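Local coordinates for protein precorrin-2 dehydrogenase (Bacillus megaterium, PDB 3DFZ) that catalyses the NAD-dependent dehydrogenation of precorrin-2 to sirohydrochlorin, a precursor in siroheme and anaerobic adenosylcobalamin biosynthesis, and works as a homodimer, at residues D115-M120 against D126-I131; D203-R206 against V210-R213. All blocks are in the same frame, centred on the assembly; numbering follows the deposited sequence.

Contact 1: residues D115-M120 against D126-I131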
ATOM      1  N   ASP B 115     -15.728  -5.085  -7.406  1.00 45.51           N
ATOM      2  CA  ASP B 115     -15.069  -3.849  -7.853  1.00 42.78           C
ATOM      3  C   ASP B 115     -15.208  -2.700  -6.808  1.00 33.60           C
ATOM      4  O   ASP B 115     -14.562  -1.661  -6.959  1.00 31.48           O
ATOM      5  CB  ASP B 115     -15.560  -3.401  -9.259  1.00 49.72           C
ATOM      6  CG  ASP B 115     -14.811  -4.084 -10.424  1.00 59.52           C
ATOM      7  OD1 ASP B 115     -13.913  -4.924 -10.198  1.00 61.88           O
ATOM      8  OD2 ASP B 115     -15.125  -3.773 -11.594  1.00 66.78           O
ATOM      9  N   GLN B 116     -16.032  -2.906  -5.768  1.00 29.44           N
ATOM     10  CA  GLN B 116     -16.232  -1.942  -4.654  1.00 22.40           C
ATOM     11  C   GLN B 116     -15.097  -1.948  -3.634  1.00 17.68           C
ATOM     12  O   GLN B 116     -14.943  -2.923  -2.880  1.00 17.46           O
ATOM     13  CB  GLN B 116     -17.549  -2.234  -3.909  1.00 22.58           C
ATOM     14  CG  GLN B 116     -17.772  -1.436  -2.584  1.00 17.41           C
ATOM     15  CD  GLN B 116     -18.093   0.051  -2.819  1.00 16.16           C
ATOM     16  OE1 GLN B 116     -19.142   0.391  -3.392  1.00 18.64           O
ATOM     17  NE2 GLN B 116     -17.172   0.939  -2.402  1.00 11.58           N
ATOM     18  N   LEU B 117     -14.322  -0.865  -3.581  1.00 14.53           N
ATOM     19  CA  LEU B 117     -13.303  -0.733  -2.547  1.00 10.88           C
ATOM     20  C   LEU B 117     -13.938  -0.782  -1.184  1.00  7.54           C
ATOM     21  O   LEU B 117     -14.834  -0.004  -0.876  1.00  6.23           O
ATOM     22  CB  LEU B 117     -12.519   0.575  -2.674  1.00 10.17           C
ATOM     23  CG  LEU B 117     -11.587   0.803  -3.856  1.00 14.55           C
ATOM     24  CD1 LEU B 117     -10.688   1.973  -3.504  1.00 13.46           C
ATOM     25  CD2 LEU B 117     -10.772  -0.482  -4.203  1.00 18.24           C
ATOM     26  N   VAL B 118     -13.460  -1.709  -0.365  1.00  7.07           N
ATOM     27  CA  VAL B 118     -13.936  -1.861   0.981  1.00  5.49           C
ATOM     28  C   VAL B 118     -12.841  -2.392   1.892  1.00  5.57           C
ATOM     29  O   VAL B 118     -12.117  -3.320   1.550  1.00  7.53           O
ATOM     30  CB  VAL B 118     -15.212  -2.737   1.065  1.00  7.95           C
ATOM     31  CG1 VAL B 118     -14.975  -4.133   0.495  1.00 11.20           C
ATOM     32  CG2 VAL B 118     -15.739  -2.791   2.503  1.00  7.54           C
ATOM     33  N   ASN B 119     -12.731  -1.772   3.054  1.00  4.54           N
ATOM     34  CA  ASN B 119     -11.861  -2.240   4.096  1.00  5.66           C
ATOM     35  C   ASN B 119     -12.711  -2.854   5.196  1.00  7.64           C
ATOM     36  O   ASN B 119     -13.556  -2.193   5.793  1.00  7.76           O
ATOM     37  CB  ASN B 119     -10.999  -1.087   4.625  1.00  4.96           C
ATOM     38  CG  ASN B 119     -10.183  -1.484   5.834  1.00  6.81           C
ATOM     39  OD1 ASN B 119     -10.321  -0.885   6.879  1.00  7.91           O
ATOM     40  ND2 ASN B 119      -9.351  -2.516   5.703  1.00  8.24           N
ATOM     41  N   MET B 120     -12.536  -4.143   5.419  1.00 10.46           N
ATOM     42  CA  MET B 120     -13.296  -4.817   6.461  1.00 14.05           C
ATOM     43  C   MET B 120     -12.381  -4.853   7.661  1.00 15.99           C
ATOM     44  O   MET B 120     -11.693  -5.846   7.904  1.00 18.24           O
ATOM     45  CB  MET B 120     -13.694  -6.224   6.016  1.00 17.08           C
ATOM     46  CG  MET B 120     -14.561  -6.240   4.771  1.00 17.34           C
ATOM     47  SD  MET B 120     -16.280  -5.890   5.177  1.00 20.83           S
ATOM     48  CE  MET B 120     -16.995  -5.959   3.536  1.00 21.76           C
ATOM     49  N   ASP B 126     -11.338 -10.608   4.895  1.00 31.30           N
ATOM     50  CA  ASP B 126     -10.887  -9.344   4.312  1.00 28.35           C
ATOM     51  C   ASP B 126     -11.900  -8.752   3.339  1.00 27.81           C
ATOM     52  O   ASP B 126     -12.815  -9.429   2.862  1.00 31.19           O
ATOM     53  CB  ASP B 126      -9.549  -9.545   3.566  1.00 31.22           C
ATOM     54  CG  ASP B 126      -8.391  -9.999   4.484  1.00 33.66           C
ATOM     55  OD1 ASP B 126      -8.398  -9.706   5.712  1.00 31.98           O
ATOM     56  OD2 ASP B 126      -7.452 -10.639   3.939  1.00 39.24           O
ATOM     57  N   GLY B 127     -11.729  -7.468   3.056  1.00 24.42           N
ATOM     58  CA  GLY B 127     -12.344  -6.845   1.891  1.00 24.77           C
ATOM     59  C   GLY B 127     -11.285  -6.937   0.827  1.00 26.22           C
ATOM     60  O   GLY B 127     -10.480  -7.860   0.843  1.00 28.90           O
ATOM     61  N   ASN B 128     -11.255  -5.978  -0.081  1.00 21.65           N
ATOM     62  CA  ASN B 128     -10.148  -5.895  -1.039  1.00 20.51           C
ATOM     63  C   ASN B 128      -9.135  -4.816  -0.643  1.00 19.24           C
ATOM     64  O   ASN B 128      -8.170  -4.563  -1.359  1.00 18.55           O
ATOM     65  CB  ASN B 128     -10.682  -5.674  -2.463  1.00 21.12           C
ATOM     66  CG  ASN B 128     -11.662  -4.508  -2.546  1.00 21.19           C
ATOM     67  OD1 ASN B 128     -11.881  -3.797  -1.563  1.00 19.15           O
ATOM     68  ND2 ASN B 128     -12.249  -4.311  -3.724  1.00 22.08           N
ATOM     69  N   ILE B 129      -9.381  -4.175   0.502  1.00 18.98           N
ATOM     70  CA  ILE B 129      -8.475  -3.168   1.059  1.00 17.97           C
ATOM     71  C   ILE B 129      -8.030  -3.606   2.464  1.00 17.66           C
ATOM     72  O   ILE B 129      -8.863  -3.955   3.308  1.00 18.07           O
ATOM     73  CB  ILE B 129      -9.100  -1.711   1.108  1.00 18.12           C
ATOM     74  CG1 ILE B 129      -9.505  -1.187  -0.284  1.00 18.44           C
ATOM     75  CG2 ILE B 129      -8.166  -0.737   1.813  1.00 16.83           C
ATOM     76  CD1 ILE B 129      -8.368  -0.957  -1.274  1.00 17.77           C
ATOM     77  N   GLN B 130      -6.713  -3.596   2.684  1.00 16.76           N
ATOM     78  CA  GLN B 130      -6.124  -3.787   4.007  1.00 16.74           C
ATOM     79  C   GLN B 130      -5.334  -2.540   4.360  1.00 16.05           C
ATOM     80  O   GLN B 130      -4.758  -1.890   3.489  1.00 15.82           O
ATOM     81  CB  GLN B 130      -5.179  -5.009   4.039  1.00 16.41           C
ATOM     82  CG  GLN B 130      -5.845  -6.406   4.191  1.00 17.84           C
ATOM     83  CD  GLN B 130      -4.868  -7.574   3.849  1.00 18.49           C
ATOM     84  OE1 GLN B 130      -5.289  -8.732   3.697  1.00 19.30           O
ATOM     85  NE2 GLN B 130      -3.576  -7.254   3.698  1.00 17.07           N
ATOM     86  N   ILE B 131      -5.292  -2.211   5.639  1.00 16.06           N
ATOM     87  CA  ILE B 131      -4.440  -1.128   6.103  1.00 15.69           C
ATOM     88  C   ILE B 131      -3.177  -1.670   6.801  1.00 14.99           C
ATOM     89  O   ILE B 131      -3.278  -2.313   7.854  1.00 14.98           O
ATOM     90  CB  ILE B 131      -5.211  -0.115   6.970  1.00 16.40           C
ATOM     91  CG1 ILE B 131      -6.257   0.599   6.097  1.00 17.22           C
ATOM     92  CG2 ILE B 131      -4.247   0.933   7.546  1.00 16.29           C
ATOM     93  CD1 ILE B 131      -7.536   0.794   6.763  1.00 18.37           C
TER
HETATM   94  O   HOH W   1     -10.313  -5.725   4.472  1.00 31.15           O

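Contact 2: residues D203-R206 against V210-R213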
ATOM      1  N   ASP B 203      25.341   6.958   4.579  1.00 11.30           N
ATOM      2  CA  ASP B 203      25.265   7.098   6.049  1.00 10.68           C
ATOM      3  C   ASP B 203      25.865   8.398   6.581  1.00  9.90           C
ATOM      4  O   ASP B 203      25.367   8.976   7.563  1.00  9.43           O
ATOM      5  CB  ASP B 203      25.922   5.889   6.738  1.00 11.61           C
ATOM      6  CG  ASP B 203      25.130   4.596   6.561  1.00 12.61           C
ATOM      7  OD1 ASP B 203      23.884   4.664   6.470  1.00 13.60           O
ATOM      8  OD2 ASP B 203      25.745   3.502   6.566  1.00 14.00           O
ATOM      9  N   GLN B 204      26.921   8.854   5.931  1.00  9.95           N
ATOM     10  CA  GLN B 204      27.615  10.077   6.347  1.00  9.91           C
ATOM     11  C   GLN B 204      26.831  11.376   6.089  1.00  9.39           C
ATOM     12  O   GLN B 204      26.969  12.330   6.856  1.00  9.05           O
ATOM     13  CB  GLN B 204      28.984  10.176   5.672  1.00 10.75           C
ATOM     14  CG  GLN B 204      29.974  11.022   6.411  1.00 10.71           C
ATOM     15  CD  GLN B 204      31.277  11.093   5.644  1.00 13.44           C
ATOM     16  OE1 GLN B 204      31.321  11.672   4.561  1.00 14.55           O
ATOM     17  NE2 GLN B 204      32.345  10.487   6.187  1.00 13.49           N
ATOM     18  N   TYR B 205      26.050  11.423   5.005  1.00  9.27           N
ATOM     19  CA  TYR B 205      25.159  12.557   4.762  1.00  8.81           C
ATOM     20  C   TYR B 205      24.091  12.627   5.811  1.00  8.59           C
ATOM     21  O   TYR B 205      23.727  13.719   6.234  1.00  8.81           O
ATOM     22  CB  TYR B 205      24.528  12.498   3.363  1.00  9.06           C
ATOM     23  CG  TYR B 205      25.414  13.156   2.328  1.00  9.50           C
ATOM     24  CD1 TYR B 205      26.313  12.402   1.569  1.00  9.68           C
ATOM     25  CD2 TYR B 205      25.404  14.539   2.169  1.00  9.23           C
ATOM     26  CE1 TYR B 205      27.137  12.996   0.640  1.00 11.37           C
ATOM     27  CE2 TYR B 205      26.239  15.160   1.238  1.00 11.50           C
ATOM     28  CZ  TYR B 205      27.110  14.374   0.475  1.00 12.73           C
ATOM     29  OH  TYR B 205      27.933  14.972  -0.468  1.00 14.50           O
ATOM     30  N   ARG B 206      23.601  11.463   6.232  1.00  8.69           N
ATOM     31  CA  ARG B 206      22.602  11.366   7.298  1.00  8.91           C
ATOM     32  C   ARG B 206      23.133  11.816   8.678  1.00  8.92           C
ATOM     33  O   ARG B 206      22.397  12.433   9.456  1.00  9.59           O
ATOM     34  CB  ARG B 206      22.063   9.928   7.389  1.00  9.13           C
ATOM     35  CG  ARG B 206      21.004   9.746   8.467  1.00  9.83           C
ATOM     36  CD  ARG B 206      20.215   8.477   8.321  1.00 10.16           C
ATOM     37  NE  ARG B 206      21.095   7.314   8.141  1.00 10.73           N
ATOM     38  CZ  ARG B 206      21.502   6.505   9.113  1.00 11.00           C
ATOM     39  NH1 ARG B 206      21.100   6.726  10.372  1.00 11.35           N
ATOM     40  NH2 ARG B 206      22.327   5.488   8.828  1.00  9.85           N
ATOM     41  N   VAL B 210      27.866  18.781   9.114  1.00  9.78           N
ATOM     42  CA  VAL B 210      28.855  19.512   8.314  1.00 10.54           C
ATOM     43  C   VAL B 210      28.670  19.134   6.844  1.00 10.55           C
ATOM     44  O   VAL B 210      28.531  19.999   5.987  1.00 11.22           O
ATOM     45  CB  VAL B 210      30.315  19.188   8.788  1.00 10.98           C
ATOM     46  CG1 VAL B 210      31.376  19.543   7.752  1.00 11.63           C
ATOM     47  CG2 VAL B 210      30.613  19.865  10.081  1.00 11.77           C
ATOM     48  N   LYS B 211      28.706  17.839   6.570  1.00 10.40           N
ATOM     49  CA  LYS B 211      28.528  17.294   5.229  1.00 10.90           C
ATOM     50  C   LYS B 211      27.284  17.901   4.591  1.00 10.66           C
ATOM     51  O   LYS B 211      27.331  18.393   3.454  1.00 11.17           O
ATOM     52  CB  LYS B 211      28.345  15.782   5.340  1.00 10.81           C
ATOM     53  CG  LYS B 211      28.401  14.997   4.047  1.00 11.64           C
ATOM     54  CD  LYS B 211      29.799  14.779   3.614  1.00 12.10           C
ATOM     55  CE  LYS B 211      29.849  13.897   2.391  1.00 13.19           C
ATOM     56  NZ  LYS B 211      31.213  13.432   2.084  1.00 14.70           N
ATOM     57  N   GLN B 212      26.177  17.859   5.343  1.00  9.96           N
ATOM     58  CA  GLN B 212      24.903  18.366   4.877  1.00  9.94           C
ATOM     59  C   GLN B 212      25.030  19.847   4.514  1.00 10.58           C
ATOM     60  O   GLN B 212      24.793  20.225   3.364  1.00 11.45           O
ATOM     61  CB  GLN B 212      23.807  18.146   5.930  1.00  9.57           C
ATOM     62  CG  GLN B 212      23.209  16.733   5.977  1.00  9.07           C
ATOM     63  CD  GLN B 212      22.079  16.674   6.934  1.00  9.29           C
ATOM     64  OE1 GLN B 212      21.574  17.713   7.319  1.00 10.05           O
ATOM     65  NE2 GLN B 212      21.669  15.470   7.351  1.00  9.02           N
ATOM     66  N   ARG B 213      25.453  20.656   5.485  1.00 10.46           N
ATOM     67  CA  ARG B 213      25.566  22.104   5.328  1.00 11.11           C
ATOM     68  C   ARG B 213      26.485  22.571   4.230  1.00 11.92           C
ATOM     69  O   ARG B 213      26.146  23.492   3.503  1.00 13.07           O
ATOM     70  CB  ARG B 213      25.959  22.759   6.647  1.00 11.15           C
ATOM     71  CG  ARG B 213      24.891  22.608   7.695  1.00 10.44           C
ATOM     72  CD  ARG B 213      25.458  22.784   9.082  1.00 11.07           C
ATOM     73  NE  ARG B 213      24.413  22.572  10.087  1.00 11.31           N
ATOM     74  CZ  ARG B 213      24.481  23.018  11.336  1.00 11.76           C
ATOM     75  NH1 ARG B 213      25.570  23.668  11.770  1.00 12.75           N
ATOM     76  NH2 ARG B 213      23.476  22.795  12.150  1.00 11.89           N
TER

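Contact 1: residues D115-M120 against D126-I131
N128 sets its carboxamide along the backbone of Q116-V118 and uses both ends of it, a worked example of one side-chain amide serving two backbone groups. Its OD1 accepts the backbone N of V118 at 2.9 Å, with the donor lying in the carbonyl plane of the amide. On the other end ND2 gives a more bent bond to O of Q116 (3.1 Å), reaching that oxygen from above its carbonyl plane. The first torsion of N128 (chi1 51°) tucks CG between its own N and carbonyl carbon, which brings the amide against the strand. Just beyond, the backbone N of I129 donates to O of V118 at 3.1 Å. N119 answers in the other direction: its ND2 donates almost straight (171°) to O of I129, 2.8 Å away, while CD1 of I131 packs against its OD1. A water accepts from the N atoms of M120 and G127 and donates to O of I129, bridging the two backbones. CD2 of L117 and CD1 of I129 add an apolar touch at 3.8 Å.

Farther out, N119 OD1 accepts from R46 NE, which anchors the far end of the amide, and Q116 NE2 bonds to both O of L117 and V92 O. The N119 side chain is about 7 Å from that of I42, so the contact is probably close to the NAD site. The two asparagine amides work in opposite directions and so couple strand 117-120, the last of the parallel Rossmann-type sheet, to the strand that pairs with the second subunit.

Contact 2: residues D203-R206 against V210-R213
K211 lies across the ring of Y205, the apolar part of this helix-to-helix contact. Its CG sits over one ring face, 3.6 Å from the centroid and 15° off the normal, a CH-pi contact. Farther along the same chain CE comes down on the far part of the ring, 3.4 Å from CE1 of Y205. The lysine can do both because its chain bends at CB-CG (chi2 80°) and then runs extended, so that CG and CE are both laid against the aromatic face while the ammonium group passes beyond it.

Two hydrogen bonds accompany this contact. At the outer end NZ of K211 donates to OE1 of Q204 at 3.0 Å, approaching nearly in line with the amide C=O; the extended glutamine chain meets the lysine at about a right angle. The second bond is between side chain and backbone: NE2 of Q212 donates to O of Y205 at 2.9 Å, in the carbonyl plane and close to the plane of its own amide. Q212 NE2 also donates to Q171 OE1, so one amide nitrogen grips two acceptors, one of them the carbonyl of Y205, in the short helix 203-207.

A salt bridge lies within 203-206: NH2 of R206 meets OD1 of D203 at 2.9 Å, one turn back, from above the carboxylate plane, with that oxygen at the edge of the guanidinium plane; R206 NH1 reaches S168 OG.

In the all-helical C-terminal domain, the short helix 203-207 turns through S208 into helix 209-218, and both lean on helix 168-184: Y205 and R206 touch Y172, R206 also Y169, and Q212 packs on F175.

Overall arrangement
Following the chain from its N terminus, the parallel sheet of the putative NAD-binding part is laid down first and ends with strand 117-120. Contact 1 then closes a short loop, bringing 126-131, which includes the start of strand 129-137, alongside that last strand; strand 129-137 then pairs with 140-145. Helices 151-164, 168-184 and 190-199 follow, and only then does contact 2 close a still tighter turn between helices 203-207 and 209-218. The two loops are in series, neither nesting nor crossing, with centres about 42 Å apart on opposite sides of the chain's centre. Contact 1 ties the parallel sheet to the dimerising strand; contact 2 joins the final two helices.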